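Local coordinates for D-lactate dehydrogenase (Fermentative) (Pseudomonas aeruginosa, PDB 6ABJ), which interconverts pyruvate and D-lactate with NAD(H) as coenzyme, probably making D-lactate during fermentation, at residues 126-131 and 244-249; 272-277 and 309-314; 163-168 and 184-189. One frame throughout, in Å; residues are numbered along the deposited sequence.

Interaction 1 of 3, residues 126-131 and 244-249; sequences VGLILT and MLINTG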
# COMPACT_ATOMS: atom_id res chain seq x y z
N VAL B 126 -23.43 1.43 2.96
CA VAL B 126 -23.47 0.10 2.38
C VAL B 126 -22.11 -0.27 1.75
O VAL B 126 -21.66 -1.43 1.85
CB VAL B 126 -24.65 -0.04 1.39
CG1 VAL B 126 -24.66 -1.38 0.73
CG2 VAL B 126 -25.97 0.22 2.12
N GLY B 127 -21.44 0.69 1.12
CA GLY B 127 -20.13 0.42 0.58
C GLY B 127 -19.11 0.01 1.67
O GLY B 127 -18.30 -0.91 1.49
N LEU B 128 -19.25 0.61 2.85
CA LEU B 128 -18.32 0.32 3.96
C LEU B 128 -18.63 -1.10 4.40
O LEU B 128 -17.72 -1.89 4.69
CB LEU B 128 -18.53 1.33 5.14
CG LEU B 128 -17.89 2.73 4.91
CD1 LEU B 128 -18.23 3.61 6.14
CD2 LEU B 128 -16.41 2.67 4.68
N ILE B 129 -19.91 -1.43 4.46
CA ILE B 129 -20.30 -2.81 4.86
C ILE B 129 -19.69 -3.85 3.92
O ILE B 129 -19.08 -4.85 4.36
CB ILE B 129 -21.86 -2.96 4.84
CG1 ILE B 129 -22.41 -2.19 6.03
CG2 ILE B 129 -22.25 -4.42 4.95
CD1 ILE B 129 -23.88 -2.04 6.10
N LEU B 130 -19.80 -3.61 2.62
CA LEU B 130 -19.36 -4.61 1.66
C LEU B 130 -17.87 -4.70 1.59
O LEU B 130 -17.33 -5.78 1.50
CB LEU B 130 -19.93 -4.33 0.28
CG LEU B 130 -21.39 -4.85 0.17
CD1 LEU B 130 -22.05 -4.16 -0.96
CD2 LEU B 130 -21.43 -6.38 0.08
N THR B 131 -17.17 -3.56 1.69
CA THR B 131 -15.74 -3.62 1.67
C THR B 131 -15.21 -4.39 2.90
O THR B 131 -14.24 -5.15 2.79
CB THR B 131 -15.02 -2.25 1.46
OG1 THR B 131 -13.62 -2.52 1.26
CG2 THR B 131 -15.07 -1.39 2.61
N MET B 244 -20.58 -6.45 13.17
CA MET B 244 -20.07 -5.28 12.45
C MET B 244 -20.78 -4.00 12.93
O MET B 244 -22.00 -3.98 12.97
CB MET B 244 -20.34 -5.48 10.96
CG MET B 244 -19.98 -4.29 10.09
SD MET B 244 -20.31 -4.61 8.34
CE MET B 244 -19.04 -5.77 7.95
N LEU B 245 -20.01 -2.94 13.14
CA LEU B 245 -20.56 -1.60 13.45
C LEU B 245 -20.16 -0.59 12.40
O LEU B 245 -18.98 -0.48 12.06
CB LEU B 245 -20.02 -1.18 14.82
CG LEU B 245 -20.50 0.19 15.29
CD1 LEU B 245 -22.00 0.28 15.58
CD2 LEU B 245 -19.73 0.56 16.56
N ILE B 246 -21.13 0.20 11.96
CA ILE B 246 -20.93 1.25 10.98
C ILE B 246 -21.42 2.58 11.64
O ILE B 246 -22.54 2.68 12.14
CB ILE B 246 -21.77 1.00 9.71
CG1 ILE B 246 -21.45 -0.41 9.11
CG2 ILE B 246 -21.56 2.06 8.65
CD1 ILE B 246 -20.00 -0.61 8.68
N ASN B 247 -20.56 3.59 11.61
CA ASN B 247 -20.95 4.93 12.02
C ASN B 247 -20.67 5.91 10.91
O ASN B 247 -19.52 6.36 10.68
CB ASN B 247 -20.23 5.38 13.28
CG ASN B 247 -20.79 6.71 13.79
OD1 ASN B 247 -21.86 7.15 13.33
ND2 ASN B 247 -20.07 7.35 14.67
N THR B 248 -21.73 6.21 10.17
CA THR B 248 -21.73 7.39 9.27
C THR B 248 -22.50 8.59 9.86
O THR B 248 -22.73 9.53 9.14
CB THR B 248 -22.29 7.03 7.90
OG1 THR B 248 -23.66 6.58 8.05
CG2 THR B 248 -21.45 5.88 7.24
N GLY B 249 -22.92 8.54 11.11
CA GLY B 249 -23.81 9.58 11.72
C GLY B 249 -23.04 10.81 12.25
O GLY B 249 -22.84 11.74 11.54
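I129 and I246 meet through their CG1 branches: CG1 of I129 lies 3.7 Å from CG1 of I246, the two side chains crossing at about a right angle. The other branch of I129 serves M244, with I129 CG2 3.9 Å from the sulfur SD. M244 leaves the strand fully extended and bends only at its last torsion (chi3 -71°), which carries its methyl CE round to 3.7 Å from the carbonyl oxygen O of I129. Further along, L128 reaches over the end of the strand, its CD1 4.1 Å from CG2 of T248, the two side chains running alongside in opposite senses. L128 CB also lies 4.3 Å from I246 CD1.

Behind these atoms helix and strand run roughly antiparallel over these residues, at 150°, their axes 9.2 Å apart. A125 and L132 of the same helix add to the cover over I246, while F175 of helix 170-181 packs on I129. On the far side of the helix V126 and L130 meet L130 and G127 of the second subunit. At the end of the strand, N247 OD1 accepts from G249 N at 2.8 Å in an Asx turn, and ND2 of N247 bonds to R250 O, shaping the loop around T248, a residue seen to bind NADH.

Between these two segments the helix rests on the strand of the Rossmann sheet through buried, mostly apolar packing, without a crossing hydrogen bond; the side-chain polar bonding of N247 lies in the turn next to T248.

Interaction 2 of 3, residues 272-277 and 309-314; sequences GLDVYE and TAHQAF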
# COMPACT_ATOMS: atom_id res chain seq x y z
N GLY B 272 -16.61 0.21 10.49
CA GLY B 272 -16.58 1.15 9.40
C GLY B 272 -16.94 2.53 9.94
O GLY B 272 -18.03 2.68 10.45
N LEU B 273 -16.02 3.47 9.83
CA LEU B 273 -16.30 4.83 10.27
C LEU B 273 -16.17 5.79 9.11
O LEU B 273 -15.22 5.72 8.36
CB LEU B 273 -15.29 5.27 11.33
CG LEU B 273 -15.20 4.50 12.64
CD1 LEU B 273 -14.10 5.19 13.48
CD2 LEU B 273 -16.48 4.37 13.40
N ASP B 274 -17.16 6.66 8.98
CA ASP B 274 -17.02 7.85 8.14
C ASP B 274 -16.92 9.15 8.96
O ASP B 274 -16.61 10.21 8.39
CB ASP B 274 -18.17 7.97 7.15
CG ASP B 274 -17.91 9.06 6.11
OD1 ASP B 274 -16.90 8.97 5.36
OD2 ASP B 274 -18.69 10.04 6.03
N VAL B 275 -17.04 9.03 10.27
CA VAL B 275 -16.97 10.17 11.16
C VAL B 275 -16.21 9.78 12.39
O VAL B 275 -16.10 8.58 12.74
CB VAL B 275 -18.41 10.68 11.54
CG1 VAL B 275 -19.19 11.11 10.30
CG2 VAL B 275 -19.14 9.61 12.26
N TYR B 276 -15.69 10.80 13.05
CA TYR B 276 -14.86 10.61 14.24
C TYR B 276 -14.98 11.88 15.09
O TYR B 276 -15.08 13.00 14.57
CB TYR B 276 -13.44 10.33 13.82
CG TYR B 276 -12.49 10.11 14.94
CD1 TYR B 276 -12.57 8.97 15.74
CD2 TYR B 276 -11.47 11.01 15.20
CE1 TYR B 276 -11.68 8.77 16.79
CE2 TYR B 276 -10.58 10.79 16.23
CZ TYR B 276 -10.70 9.70 17.03
OH TYR B 276 -9.83 9.48 18.10
N GLU B 277 -15.01 11.69 16.39
CA GLU B 277 -15.30 12.77 17.32
C GLU B 277 -14.24 13.87 17.22
O GLU B 277 -14.60 15.04 17.18
CB GLU B 277 -15.40 12.21 18.72
CG GLU B 277 -15.76 13.23 19.79
CD GLU B 277 -16.20 12.58 21.08
OE1 GLU B 277 -16.16 11.35 21.24
OE2 GLU B 277 -16.62 13.31 21.96
N THR B 309 -13.17 6.31 6.39
CA THR B 309 -13.20 7.31 5.37
C THR B 309 -13.41 8.68 6.05
O THR B 309 -14.02 8.75 7.10
CB THR B 309 -14.30 7.01 4.28
OG1 THR B 309 -15.55 6.78 4.88
CG2 THR B 309 -13.92 5.71 3.47
N ALA B 310 -12.85 9.72 5.42
CA ALA B 310 -12.66 11.00 6.09
C ALA B 310 -13.83 11.95 5.84
O ALA B 310 -13.72 12.96 5.10
CB ALA B 310 -11.29 11.59 5.76
N HIS B 311 -14.96 11.55 6.39
CA HIS B 311 -16.26 12.19 6.19
C HIS B 311 -16.59 12.43 4.72
O HIS B 311 -16.71 13.59 4.23
CB HIS B 311 -16.39 13.47 7.01
CG HIS B 311 -17.82 13.84 7.28
ND1 HIS B 311 -18.21 14.45 8.44
CD2 HIS B 311 -18.96 13.56 6.59
CE1 HIS B 311 -19.53 14.54 8.46
NE2 HIS B 311 -20.01 14.02 7.34
N GLN B 312 -16.61 11.30 4.02
CA GLN B 312 -16.71 11.17 2.59
C GLN B 312 -18.10 10.76 2.14
O GLN B 312 -18.39 10.68 0.95
CB GLN B 312 -15.66 10.07 2.19
CG GLN B 312 -15.30 10.01 0.77
CD GLN B 312 -14.46 8.81 0.39
OE1 GLN B 312 -13.48 8.48 1.06
NE2 GLN B 312 -14.81 8.20 -0.72
N ALA B 313 -18.99 10.55 3.05
CA ALA B 313 -20.29 9.94 2.74
C ALA B 313 -21.20 10.79 1.87
O ALA B 313 -21.97 10.24 1.11
CB ALA B 313 -21.05 9.56 4.02
N PHE B 314 -21.02 12.12 1.93
CA PHE B 314 -21.73 13.01 0.99
C PHE B 314 -20.95 13.38 -0.24
O PHE B 314 -21.42 14.20 -1.05
CB PHE B 314 -22.25 14.27 1.72
CG PHE B 314 -21.18 15.16 2.28
CD1 PHE B 314 -20.51 16.04 1.46
CD2 PHE B 314 -20.89 15.15 3.62
CE1 PHE B 314 -19.53 16.85 1.94
CE2 PHE B 314 -19.96 16.01 4.14
CZ PHE B 314 -19.28 16.87 3.30
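D274 drives its carboxylate into the loop 309-314 and is gripped there by three donors. OD1 takes two of them: the hydroxyl OG1 of T309 at 2.6 Å on its anti lone pair, and the backbone N of Q312 at 2.7 Å on its syn lone pair, a nearly straight bond. The second oxygen, OD2, receives A313 N at 3.0 Å from above the carboxylate plane. With CG anti to the backbone N (chi1 -170°), D274 extends across to the loop, and these bonds fix the rotation of its flat end.

T309 is held twice by its partner segment, since its N also bonds to L273 O at 2.9 Å, carrying the pairing of strands 268-273 and 306-308 a step further. Its hydroxyl meets H124 of helix 118-134 as well. H311 makes a weak backbone bond from its N to D274 O, and V275 CG1 stands over one face of its ring, toward the rim, 4.0 Å from the H311 ring centroid, a CH-pi contact. The ring's ND1 is bonded to E279. From the second subunit, R134 grips the carbonyls of Q312 and A313.

Loops at the C-terminal ends of neighbouring parallel strands, tied by a buried aspartate, make up this corner of a Rossmann coenzyme site; D274 and F314 are both seen to bind NADH.

Interaction 3 of 3, residues 163-168 and 184-189; sequences VGVIGT and CELLAY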
# COMPACT_ATOMS: atom_id res chain seq x y z
N VAL B 163 -29.88 -6.75 10.42
CA VAL B 163 -29.28 -5.48 10.28
C VAL B 163 -30.07 -4.53 11.17
O VAL B 163 -31.27 -4.36 10.97
CB VAL B 163 -29.34 -5.03 8.84
CG1 VAL B 163 -28.84 -3.60 8.69
CG2 VAL B 163 -28.51 -5.94 7.93
N GLY B 164 -29.40 -3.93 12.13
CA GLY B 164 -30.04 -3.05 13.09
C GLY B 164 -29.74 -1.60 12.79
O GLY B 164 -28.58 -1.15 12.79
N VAL B 165 -30.82 -0.85 12.56
CA VAL B 165 -30.75 0.54 12.22
C VAL B 165 -31.13 1.37 13.41
O VAL B 165 -32.30 1.32 13.89
CB VAL B 165 -31.72 0.83 11.09
CG1 VAL B 165 -31.57 2.27 10.63
CG2 VAL B 165 -31.51 -0.16 9.96
N ILE B 166 -30.16 2.12 13.90
CA ILE B 166 -30.39 2.97 15.02
C ILE B 166 -30.63 4.40 14.50
O ILE B 166 -29.70 5.10 14.08
CB ILE B 166 -29.21 2.90 15.99
CG1 ILE B 166 -29.14 1.48 16.56
CG2 ILE B 166 -29.37 3.88 17.18
CD1 ILE B 166 -27.93 1.27 17.40
N GLY B 167 -31.91 4.79 14.53
CA GLY B 167 -32.31 6.12 14.01
C GLY B 167 -32.92 5.95 12.66
O GLY B 167 -32.23 5.59 11.69
N THR B 168 -34.22 6.17 12.57
CA THR B 168 -34.94 5.91 11.34
C THR B 168 -35.52 7.17 10.71
O THR B 168 -36.55 7.11 10.04
CB THR B 168 -36.02 4.82 11.51
OG1 THR B 168 -36.95 5.17 12.57
CG2 THR B 168 -35.35 3.49 11.84
N CYS B 184 -31.97 -8.80 3.79
CA CYS B 184 -31.62 -8.79 5.19
C CYS B 184 -32.93 -8.71 5.99
O CYS B 184 -33.94 -8.20 5.50
CB CYS B 184 -30.76 -7.58 5.49
SG CYS B 184 -29.20 -7.57 4.58
N GLU B 185 -32.84 -9.14 7.23
CA GLU B 185 -33.91 -8.99 8.18
C GLU B 185 -33.62 -7.70 8.92
O GLU B 185 -32.62 -7.62 9.67
CB GLU B 185 -33.89 -10.17 9.14
CG GLU B 185 -35.00 -10.12 10.18
CD GLU B 185 -34.98 -11.25 11.18
OE1 GLU B 185 -34.26 -12.26 11.06
OE2 GLU B 185 -35.72 -11.07 12.14
N LEU B 186 -34.51 -6.71 8.76
CA LEU B 186 -34.30 -5.38 9.33
C LEU B 186 -34.87 -5.16 10.75
O LEU B 186 -36.07 -5.37 10.96
CB LEU B 186 -34.94 -4.34 8.47
CG LEU B 186 -34.01 -3.73 7.42
CD1 LEU B 186 -32.94 -2.88 8.04
CD2 LEU B 186 -33.39 -4.82 6.59
N LEU B 187 -34.00 -4.71 11.66
CA LEU B 187 -34.34 -4.34 13.04
C LEU B 187 -34.09 -2.87 13.19
O LEU B 187 -33.20 -2.29 12.57
CB LEU B 187 -33.53 -5.12 14.07
CG LEU B 187 -33.44 -6.62 13.85
CD1 LEU B 187 -32.61 -7.22 14.93
CD2 LEU B 187 -34.79 -7.28 13.80
N ALA B 188 -34.91 -2.23 13.99
CA ALA B 188 -34.82 -0.80 14.11
C ALA B 188 -35.10 -0.29 15.51
O ALA B 188 -35.93 -0.82 16.23
CB ALA B 188 -35.81 -0.18 13.16
N TYR B 189 -34.43 0.77 15.85
CA TYR B 189 -34.68 1.48 17.07
C TYR B 189 -34.81 2.96 16.75
O TYR B 189 -33.95 3.57 16.11
CB TYR B 189 -33.58 1.30 18.12
CG TYR B 189 -33.80 2.24 19.27
CD1 TYR B 189 -34.79 1.99 20.22
CD2 TYR B 189 -33.10 3.44 19.34
CE1 TYR B 189 -35.08 2.93 21.24
CE2 TYR B 189 -33.37 4.37 20.34
CZ TYR B 189 -34.32 4.11 21.29
OH TYR B 189 -34.53 5.07 22.24
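V165 and L186 make the tight spot: CG2 of V165 lies 3.6 Å from CD1 of L186. L186 turns its CG well off a staggered position (chi1 -92°), and the branch leans over the neighbouring strand instead of standing straight out from its own. On the same face V163 CG2 lies 3.7 Å from C184 CB. Helix 170-181 closes over this side, F175 packing on both valines and A176 on L186.

On the face of L187 and Y189 the side chains meet less closely. G164 has no side chain to set beside L187, and I166 CG2 comes only to the edge of the Y189 ring, 4.3 Å from its CD2. L207 and L210 of helix 207-213 pack on I166, and L210 also touches Y189, which remains partly exposed. At the opposite end of the pairing E185 is partly exposed too, its carboxylate in a salt bridge with R162.

Between the faces runs a regular parallel pairing, the strands inclined at 25°. Five backbone bonds hold it, from V163 N to E185 O at 3.0 Å up to G167 N to Y189 O at 2.9 Å; the second is L187 N to V163 O, almost straight at 176°. Just beyond strand 163-166, T168 lays CG2 3.9 Å from A188 CB, its hydroxyl bonded to Y204 and its N to D190, seen to bind NADH.

All five bonds are main chain to main chain, so the hydrogen bonding uses no side-chain group; the side chains add the packing on the faces. Together they bring D190 and the loop starting at G167, consistent with a Rossmann GxGxxG turn, side by side.

In the fold
All three contacts belong to the seven-stranded parallel sheet of the coenzyme-binding domain, and all are largely buried. Interactions 1 and 2 touch directly through neighbouring strands 243-247 and 268-273, where probable hydrogen bonds, each 2.9 Å, join L245 O to G272 N and N247 N to G272 O, and both also meet the second subunit. Interaction 3 lies closer to the other edge of the sheet, about 20 Å centre to centre from interaction 2, and no other chain touches it. Their chemistry differs accordingly: apolar helix-on-sheet packing in 1, a buried carboxylate and backbone bonds joining a strand end to a loop in 2, main-chain strand pairing in 3. Each nevertheless has NADH-binding residues in it or beside it.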